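Local coordinates for ribose-phosphate pyrophosphokinase (Mycobacterium smegmatis, PDB 5MP7), which probably makes 5-phospho-alpha-D-ribose 1-diphosphate by transferring the pyrophosphoryl group of ATP to ribose 5-phosphate, with magnesium as cofactor, at residues M232-G237 with H260-D265; R277-T282 with K291-L296. One frame throughout, in Å; residues are numbered along the deposited sequence.

Contact 1: residues M232-G237 with H260-D265. With ACT (acetate ion), chain D.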
ATOM      1  N   MET A 232     -34.225 -55.557   4.084  1.00 38.69           N
ATOM      2  CA  MET A 232     -34.055 -54.170   4.479  1.00 44.86           C
ATOM      3  C   MET A 232     -34.963 -53.266   3.680  1.00 42.63           C
ATOM      4  O   MET A 232     -35.401 -53.631   2.606  1.00 45.34           O
ATOM      5  CB  MET A 232     -32.606 -53.745   4.272  1.00 46.33           C
ATOM      6  CG  MET A 232     -32.211 -53.556   2.826  1.00 52.77           C
ATOM      7  SD  MET A 232     -30.576 -52.853   2.656  1.00 60.66           S
ATOM      8  CE  MET A 232     -29.530 -54.251   3.138  1.00 55.82           C
ATOM      9  N   ILE A 233     -35.198 -52.075   4.198  1.00 42.25           N
ATOM     10  CA  ILE A 233     -35.844 -51.028   3.434  1.00 43.82           C
ATOM     11  C   ILE A 233     -34.871 -49.885   3.374  1.00 44.10           C
ATOM     12  O   ILE A 233     -34.508 -49.349   4.424  1.00 44.46           O
ATOM     13  CB  ILE A 233     -37.115 -50.548   4.133  1.00 46.27           C
ATOM     14  CG1 ILE A 233     -38.081 -51.713   4.351  1.00 52.41           C
ATOM     15  CG2 ILE A 233     -37.793 -49.469   3.308  1.00 46.28           C
ATOM     16  CD1 ILE A 233     -39.111 -51.446   5.423  1.00 53.67           C
ATOM     17  N   ASP A 234     -34.451 -49.500   2.169  1.00 46.53           N
ATOM     18  CA  ASP A 234     -33.549 -48.378   2.012  1.00 52.12           C
ATOM     19  C   ASP A 234     -34.244 -47.066   1.610  1.00 53.59           C
ATOM     20  O   ASP A 234     -34.484 -46.232   2.470  1.00 58.68           O
ATOM     21  CB  ASP A 234     -32.383 -48.732   1.085  1.00 64.92           C
ATOM     22  CG  ASP A 234     -31.343 -47.656   1.054  1.00 78.74           C
ATOM     23  OD1 ASP A 234     -31.304 -46.810   1.955  1.00 86.92           O
ATOM     24  OD2 ASP A 234     -30.541 -47.663   0.130  1.00 89.87           O
ATOM     25  N   THR A 235     -34.512 -46.846   0.319  1.00 55.64           N
ATOM     26  CA  THR A 235     -35.210 -45.613  -0.147  1.00 52.97           C
ATOM     27  C   THR A 235     -36.719 -45.825  -0.203  1.00 50.76           C
ATOM     28  O   THR A 235     -37.475 -44.851  -0.264  1.00 46.91           O
ATOM     29  CB  THR A 235     -34.752 -45.186  -1.547  1.00 54.17           C
ATOM     30  OG1 THR A 235     -34.944 -46.288  -2.467  1.00 55.44           O
ATOM     31  CG2 THR A 235     -33.283 -44.818  -1.514  1.00 55.97           C
ATOM     32  N   GLY A 236     -37.148 -47.093  -0.146  1.00 49.61           N
ATOM     33  CA  GLY A 236     -38.557 -47.446  -0.173  1.00 49.78           C
ATOM     34  C   GLY A 236     -39.144 -47.530  -1.579  1.00 52.48           C
ATOM     35  O   GLY A 236     -40.356 -47.697  -1.731  1.00 54.20           O
ATOM     36  N   GLY A 237     -38.304 -47.455  -2.615  1.00 54.54           N
ATOM     37  CA  GLY A 237     -38.788 -47.447  -4.006  1.00 52.65           C
ATOM     38  C   GLY A 237     -39.405 -48.769  -4.426  1.00 52.87           C
ATOM     39  O   GLY A 237     -40.538 -48.811  -4.869  1.00 55.40           O
ATOM     40  N   HIS A 260     -33.979 -54.659   8.726  1.00 28.46           N
ATOM     41  CA  HIS A 260     -33.188 -53.452   8.823  1.00 29.26           C
ATOM     42  C   HIS A 260     -33.898 -52.251   8.249  1.00 31.98           C
ATOM     43  O   HIS A 260     -34.243 -52.250   7.075  1.00 33.68           O
ATOM     44  CB  HIS A 260     -31.874 -53.629   8.062  1.00 30.69           C
ATOM     45  CG  HIS A 260     -31.125 -54.853   8.454  1.00 29.15           C
ATOM     46  ND1 HIS A 260     -30.500 -54.972   9.676  1.00 28.54           N
ATOM     47  CD2 HIS A 260     -30.891 -56.006   7.785  1.00 27.99           C
ATOM     48  CE1 HIS A 260     -29.917 -56.157   9.749  1.00 29.84           C
ATOM     49  NE2 HIS A 260     -30.144 -56.805   8.614  1.00 30.44           N
ATOM     50  N   GLY A 261     -34.092 -51.231   9.073  1.00 34.49           N
ATOM     51  CA  GLY A 261     -34.692 -50.005   8.651  1.00 37.91           C
ATOM     52  C   GLY A 261     -33.558 -49.056   8.403  1.00 38.94           C
ATOM     53  O   GLY A 261     -33.081 -48.443   9.327  1.00 45.24           O
ATOM     54  N   VAL A 262     -33.140 -48.932   7.152  1.00 41.82           N
ATOM     55  CA  VAL A 262     -32.120 -47.963   6.762  1.00 39.89           C
ATOM     56  C   VAL A 262     -32.856 -46.663   6.569  1.00 37.59           C
ATOM     57  O   VAL A 262     -32.411 -45.621   7.011  1.00 32.50           O
ATOM     58  CB  VAL A 262     -31.416 -48.370   5.464  1.00 43.13           C
ATOM     59  CG1 VAL A 262     -30.344 -47.368   5.082  1.00 42.15           C
ATOM     60  CG2 VAL A 262     -30.824 -49.783   5.578  1.00 45.68           C
ATOM     61  N   LEU A 263     -33.996 -46.747   5.879  1.00 41.56           N
ATOM     62  CA  LEU A 263     -34.977 -45.646   5.764  1.00 41.60           C
ATOM     63  C   LEU A 263     -34.386 -44.301   5.363  1.00 40.21           C
ATOM     64  O   LEU A 263     -34.648 -43.283   5.972  1.00 43.57           O
ATOM     65  CB  LEU A 263     -35.771 -45.520   7.052  1.00 41.94           C
ATOM     66  CG  LEU A 263     -36.609 -46.761   7.387  1.00 44.64           C
ATOM     67  CD1 LEU A 263     -37.156 -46.637   8.797  1.00 43.58           C
ATOM     68  CD2 LEU A 263     -37.764 -46.953   6.416  1.00 44.87           C
ATOM     69  N   SER A 264     -33.582 -44.311   4.316  1.00 41.94           N
ATOM     70  CA  SER A 264     -32.970 -43.101   3.808  1.00 49.30           C
ATOM     71  C   SER A 264     -33.969 -42.253   3.052  1.00 49.85           C
ATOM     72  O   SER A 264     -34.969 -42.769   2.570  1.00 47.13           O
ATOM     73  CB  SER A 264     -31.861 -43.481   2.822  1.00 48.88           C
ATOM     74  OG  SER A 264     -31.084 -44.572   3.256  1.00 53.04           O
ATOM     75  N   ASP A 265     -33.648 -40.965   2.915  1.00 58.45           N
ATOM     76  CA  ASP A 265     -34.276 -40.029   1.957  1.00 67.92           C
ATOM     77  C   ASP A 265     -35.789 -39.876   2.144  1.00 73.54           C
ATOM     78  O   ASP A 265     -36.228 -39.491   3.254  1.00 82.99           O
ATOM     79  CB  ASP A 265     -33.765 -40.221   0.493  1.00 77.07           C
ATOM     80  CG  ASP A 265     -33.834 -41.676  -0.036  1.00 89.68           C
ATOM     81  OD1 ASP A 265     -32.883 -42.450   0.092  1.00114.91           O
ATOM     82  OD2 ASP A 265     -34.816 -42.050  -0.650  1.00 97.13           O
TER
HETATM   83  C   ACT D 401     -35.040 -49.700  -2.184  1.00 61.20           C
HETATM   84  O   ACT D 401     -36.012 -50.008  -1.414  1.00 56.52           O
HETATM   85  OXT ACT D 401     -34.215 -48.796  -1.923  1.00 54.71           O
HETATM   86  CH3 ACT D 401     -34.795 -50.395  -3.496  1.00 63.60           C

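Contact 2: residues R277-T282 with K291-L296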
ATOM      1  N   ARG A 277     -50.791 -50.808   5.879  1.00 37.08           N
ATOM      2  CA  ARG A 277     -51.393 -50.708   7.180  1.00 39.70           C
ATOM      3  C   ARG A 277     -50.334 -50.660   8.274  1.00 38.67           C
ATOM      4  O   ARG A 277     -50.517 -50.010   9.282  1.00 42.77           O
ATOM      5  CB  ARG A 277     -52.289 -51.920   7.406  1.00 41.87           C
ATOM      6  CG  ARG A 277     -53.330 -51.692   8.453  1.00 48.28           C
ATOM      7  CD  ARG A 277     -53.907 -52.973   9.030  1.00 54.33           C
ATOM      8  NE  ARG A 277     -53.828 -52.852  10.498  1.00 63.22           N
ATOM      9  CZ  ARG A 277     -54.609 -53.441  11.398  1.00 73.23           C
ATOM     10  NH1 ARG A 277     -55.686 -54.160  11.058  1.00 79.38           N
ATOM     11  NH2 ARG A 277     -54.333 -53.256  12.688  1.00 72.42           N
ATOM     12  N   GLU A 278     -49.264 -51.432   8.109  1.00 36.96           N
ATOM     13  CA  GLU A 278     -48.203 -51.486   9.104  1.00 35.13           C
ATOM     14  C   GLU A 278     -46.834 -51.714   8.449  1.00 35.22           C
ATOM     15  O   GLU A 278     -46.752 -52.375   7.417  1.00 36.56           O
ATOM     16  CB  GLU A 278     -48.487 -52.567  10.131  1.00 34.42           C
ATOM     17  CG  GLU A 278     -47.737 -52.308  11.417  1.00 39.14           C
ATOM     18  CD  GLU A 278     -48.100 -53.229  12.569  1.00 45.66           C
ATOM     19  OE1 GLU A 278     -49.052 -54.055  12.453  1.00 56.81           O
ATOM     20  OE2 GLU A 278     -47.457 -53.080  13.639  1.00 42.83           O
ATOM     21  N   VAL A 279     -45.788 -51.122   9.030  1.00 30.72           N
ATOM     22  CA  VAL A 279     -44.419 -51.353   8.621  1.00 28.92           C
ATOM     23  C   VAL A 279     -43.654 -51.760   9.876  1.00 30.14           C
ATOM     24  O   VAL A 279     -43.642 -51.030  10.825  1.00 36.82           O
ATOM     25  CB  VAL A 279     -43.802 -50.125   8.013  1.00 28.16           C
ATOM     26  CG1 VAL A 279     -42.393 -50.441   7.553  1.00 31.46           C
ATOM     27  CG2 VAL A 279     -44.603 -49.632   6.842  1.00 27.70           C
ATOM     28  N   ILE A 280     -43.100 -52.958   9.906  1.00 29.07           N
ATOM     29  CA  ILE A 280     -42.466 -53.505  11.081  1.00 26.97           C
ATOM     30  C   ILE A 280     -40.988 -53.694  10.802  1.00 28.85           C
ATOM     31  O   ILE A 280     -40.616 -54.323   9.809  1.00 26.42           O
ATOM     32  CB  ILE A 280     -43.057 -54.850  11.420  1.00 29.98           C
ATOM     33  CG1 ILE A 280     -44.561 -54.729  11.503  1.00 32.57           C
ATOM     34  CG2 ILE A 280     -42.543 -55.341  12.771  1.00 32.07           C
ATOM     35  CD1 ILE A 280     -45.291 -56.039  11.378  1.00 35.59           C
ATOM     36  N   VAL A 281     -40.154 -53.101  11.652  1.00 27.90           N
ATOM     37  CA  VAL A 281     -38.697 -53.188  11.568  1.00 27.48           C
ATOM     38  C   VAL A 281     -38.101 -53.435  12.936  1.00 26.28           C
ATOM     39  O   VAL A 281     -38.807 -53.370  13.929  1.00 30.29           O
ATOM     40  CB  VAL A 281     -38.020 -51.936  10.985  1.00 27.89           C
ATOM     41  CG1 VAL A 281     -38.497 -51.667   9.591  1.00 27.44           C
ATOM     42  CG2 VAL A 281     -38.272 -50.738  11.844  1.00 29.89           C
ATOM     43  N   THR A 282     -36.835 -53.829  12.970  1.00 25.31           N
ATOM     44  CA  THR A 282     -36.099 -53.969  14.223  1.00 26.23           C
ATOM     45  C   THR A 282     -35.237 -52.765  14.364  1.00 24.31           C
ATOM     46  O   THR A 282     -35.116 -51.953  13.446  1.00 27.06           O
ATOM     47  CB  THR A 282     -35.196 -55.232  14.299  1.00 27.59           C
ATOM     48  OG1 THR A 282     -34.038 -55.059  13.446  1.00 29.39           O
ATOM     49  CG2 THR A 282     -35.967 -56.447  13.888  1.00 27.72           C
ATOM     50  N   LYS A 291     -37.161 -40.407  10.873  1.00 56.29           N
ATOM     51  CA  LYS A 291     -37.504 -41.609  10.133  1.00 56.56           C
ATOM     52  C   LYS A 291     -38.823 -42.213  10.607  1.00 53.67           C
ATOM     53  O   LYS A 291     -39.340 -43.130   9.952  1.00 55.97           O
ATOM     54  CB  LYS A 291     -36.352 -42.652  10.218  1.00 61.17           C
ATOM     55  CG  LYS A 291     -34.971 -42.077   9.872  1.00 59.66           C
ATOM     56  CD  LYS A 291     -33.953 -43.121   9.400  1.00 61.04           C
ATOM     57  CE  LYS A 291     -32.534 -42.528   9.418  1.00 63.33           C
ATOM     58  NZ  LYS A 291     -31.822 -42.782   8.166  1.00 63.32           N
ATOM     59  N   ARG A 292     -39.366 -41.712  11.717  1.00 46.24           N
ATOM     60  CA  ARG A 292     -40.611 -42.238  12.270  1.00 46.40           C
ATOM     61  C   ARG A 292     -41.876 -41.738  11.555  1.00 49.06           C
ATOM     62  O   ARG A 292     -41.887 -40.681  10.911  1.00 47.14           O
ATOM     63  CB  ARG A 292     -40.730 -41.967  13.753  1.00 46.42           C
ATOM     64  CG  ARG A 292     -40.056 -43.054  14.538  1.00 50.71           C
ATOM     65  CD  ARG A 292     -40.011 -42.820  16.031  1.00 52.63           C
ATOM     66  NE  ARG A 292     -38.938 -43.608  16.634  1.00 63.27           N
ATOM     67  CZ  ARG A 292     -38.957 -44.925  16.829  1.00 64.03           C
ATOM     68  NH1 ARG A 292     -40.059 -45.632  16.542  1.00 66.41           N
ATOM     69  NH2 ARG A 292     -37.867 -45.512  17.348  1.00 58.70           N
ATOM     70  N   PHE A 293     -42.895 -42.598  11.596  1.00 45.66           N
ATOM     71  CA  PHE A 293     -44.212 -42.338  11.026  1.00 40.19           C
ATOM     72  C   PHE A 293     -45.229 -43.266  11.692  1.00 40.02           C
ATOM     73  O   PHE A 293     -44.848 -44.196  12.413  1.00 37.40           O
ATOM     74  CB  PHE A 293     -44.235 -42.428   9.480  1.00 38.76           C
ATOM     75  CG  PHE A 293     -43.779 -43.744   8.905  1.00 35.76           C
ATOM     76  CD1 PHE A 293     -42.425 -44.028   8.793  1.00 38.41           C
ATOM     77  CD2 PHE A 293     -44.683 -44.663   8.414  1.00 35.86           C
ATOM     78  CE1 PHE A 293     -41.979 -45.229   8.259  1.00 36.59           C
ATOM     79  CE2 PHE A 293     -44.253 -45.854   7.850  1.00 36.81           C
ATOM     80  CZ  PHE A 293     -42.901 -46.139   7.774  1.00 37.51           C
ATOM     81  N   PRO A 294     -46.522 -42.979  11.517  1.00 40.74           N
ATOM     82  CA  PRO A 294     -47.502 -43.652  12.386  1.00 40.34           C
ATOM     83  C   PRO A 294     -47.631 -45.180  12.205  1.00 38.28           C
ATOM     84  O   PRO A 294     -47.784 -45.905  13.194  1.00 36.61           O
ATOM     85  CB  PRO A 294     -48.806 -42.939  12.020  1.00 39.58           C
ATOM     86  CG  PRO A 294     -48.358 -41.568  11.627  1.00 39.52           C
ATOM     87  CD  PRO A 294     -47.138 -41.831  10.810  1.00 42.64           C
ATOM     88  N   GLN A 295     -47.518 -45.656  10.969  1.00 36.76           N
ATOM     89  CA  GLN A 295     -47.609 -47.086  10.680  1.00 35.59           C
ATOM     90  C   GLN A 295     -46.377 -47.885  11.119  1.00 34.67           C
ATOM     91  O   GLN A 295     -46.438 -49.104  11.154  1.00 33.59           O
ATOM     92  CB  GLN A 295     -47.792 -47.318   9.192  1.00 39.02           C
ATOM     93  CG  GLN A 295     -49.091 -46.767   8.631  1.00 40.24           C
ATOM     94  CD  GLN A 295     -48.981 -45.286   8.259  1.00 43.94           C
ATOM     95  OE1 GLN A 295     -48.275 -44.517   8.901  1.00 43.68           O
ATOM     96  NE2 GLN A 295     -49.671 -44.879   7.204  1.00 55.39           N
ATOM     97  N   LEU A 296     -45.284 -47.201  11.454  1.00 30.97           N
ATOM     98  CA  LEU A 296     -44.041 -47.817  11.853  1.00 30.94           C
ATOM     99  C   LEU A 296     -44.022 -48.405  13.256  1.00 27.07           C
ATOM    100  O   LEU A 296     -44.322 -47.749  14.214  1.00 31.96           O
ATOM    101  CB  LEU A 296     -42.898 -46.802  11.737  1.00 31.24           C
ATOM    102  CG  LEU A 296     -41.530 -47.450  11.860  1.00 32.59           C
ATOM    103  CD1 LEU A 296     -41.235 -48.402  10.711  1.00 33.47           C
ATOM    104  CD2 LEU A 296     -40.475 -46.356  11.903  1.00 33.73           C
TER

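Contact 1: residues M232-G237 with H260-D265
Ile233 joins the two segments through both its backbone N and its backbone O. The N donates to His260 O at 3.0 Å. The O takes two bonds, a nearly straight one from Leu263 N (177° at the hydrogen) and a more bent one from Val262 N. This is the close-packed part: Ile233 CG2 lies 4.0 Å from Leu263 CD2, and both side chains continue onto Leu271 of helix 267-273. The two parallel strands end here, and 232-237 runs on into the phosphoribosyltransferase-type loop that leads into helix 237-248; Asp234 to Gly237 are predicted to bind ribose 5-phosphate. An acetate, probably from the crystallisation liquor, occupies this loop; its OXT accepts from Thr235 N at 3.0 Å and from Thr235 OG1 at 2.7 Å, consistent with a pocket made for an anion. Asp234 extends its carboxylate with CG anti to the backbone N (chi1 -172°), which carries OD1 to where it accepts a hydrogen bond from Ser264 OG at 2.6 Å, nearly in line with its C-O bond; Val262 CG1 packs against the same oxygen. Ser264 N also donates to Asp234 O, at 2.8 Å. Beyond Ser264 the contact loosens toward solvent, where Asp265 is exposed and poorly ordered beside Ala44 of a second subunit.

Contact 2: residues R277-T282 with K291-L296
Val279 meets the loop 291-296 with both of its methyl groups. CG1 lies 3.9 Å from Leu296 CD1, while CG2 comes to the edge of the Phe293 ring, near its plane, 3.9 Å from CE2. The phenyl group reaches this place because, with chi1 at 57°, it leaves CB over its own backbone. Leu296 CB then sits over the centre of one ring face, and Leu296 CD1 extends on to Val281 CG2, also at 3.9 Å, the two side chains crossing at about a right angle. A type I turn from Phe293 to Leu296 brings the chain into parallel pairing with strand 278-282, and so begins 296-299, an outermost strand of the chain's seven-stranded mixed sheet. Val279 N donates to Gln295 O at 3.0 Å, straight at the hydrogen but from above the carbonyl plane, and Leu296 CA makes a CH···O contact with Val279 O. Gln295 CG lies 3.6 Å from Arg277 O, and the bend at chi2 beyond it turns the amide away, toward Ala272, whose O takes a weak bond from NE2. The CG of Glu278 rests 3.5 Å from Gln295 O, and its carboxylate is bound by Tyr162, Tyr167 and Thr297.

How the contacts relate
Each contact includes a parallel strand pairing, and both are partly buried, but contact 1 lies deeper: its centre is about 11 Å from the centre of the chain, against about 16 Å for contact 2, and half of its touching residues are buried. Contact 1 is chiefly polar, a set of backbone and hydroxyl bonds beside the predicted sugar-phosphate loop, with its outer end near another subunit. Contact 2 relies on one backbone bond and a cluster of aliphatic and aromatic groups at the margin of the large sheet, and no other chain of the assembly reaches it. Ile233 CD1 bridges them by packing 4.0 Å from Val279 CG1, and Lys291 NZ reaches Val262 O at 3.1 Å in a probable hydrogen bond.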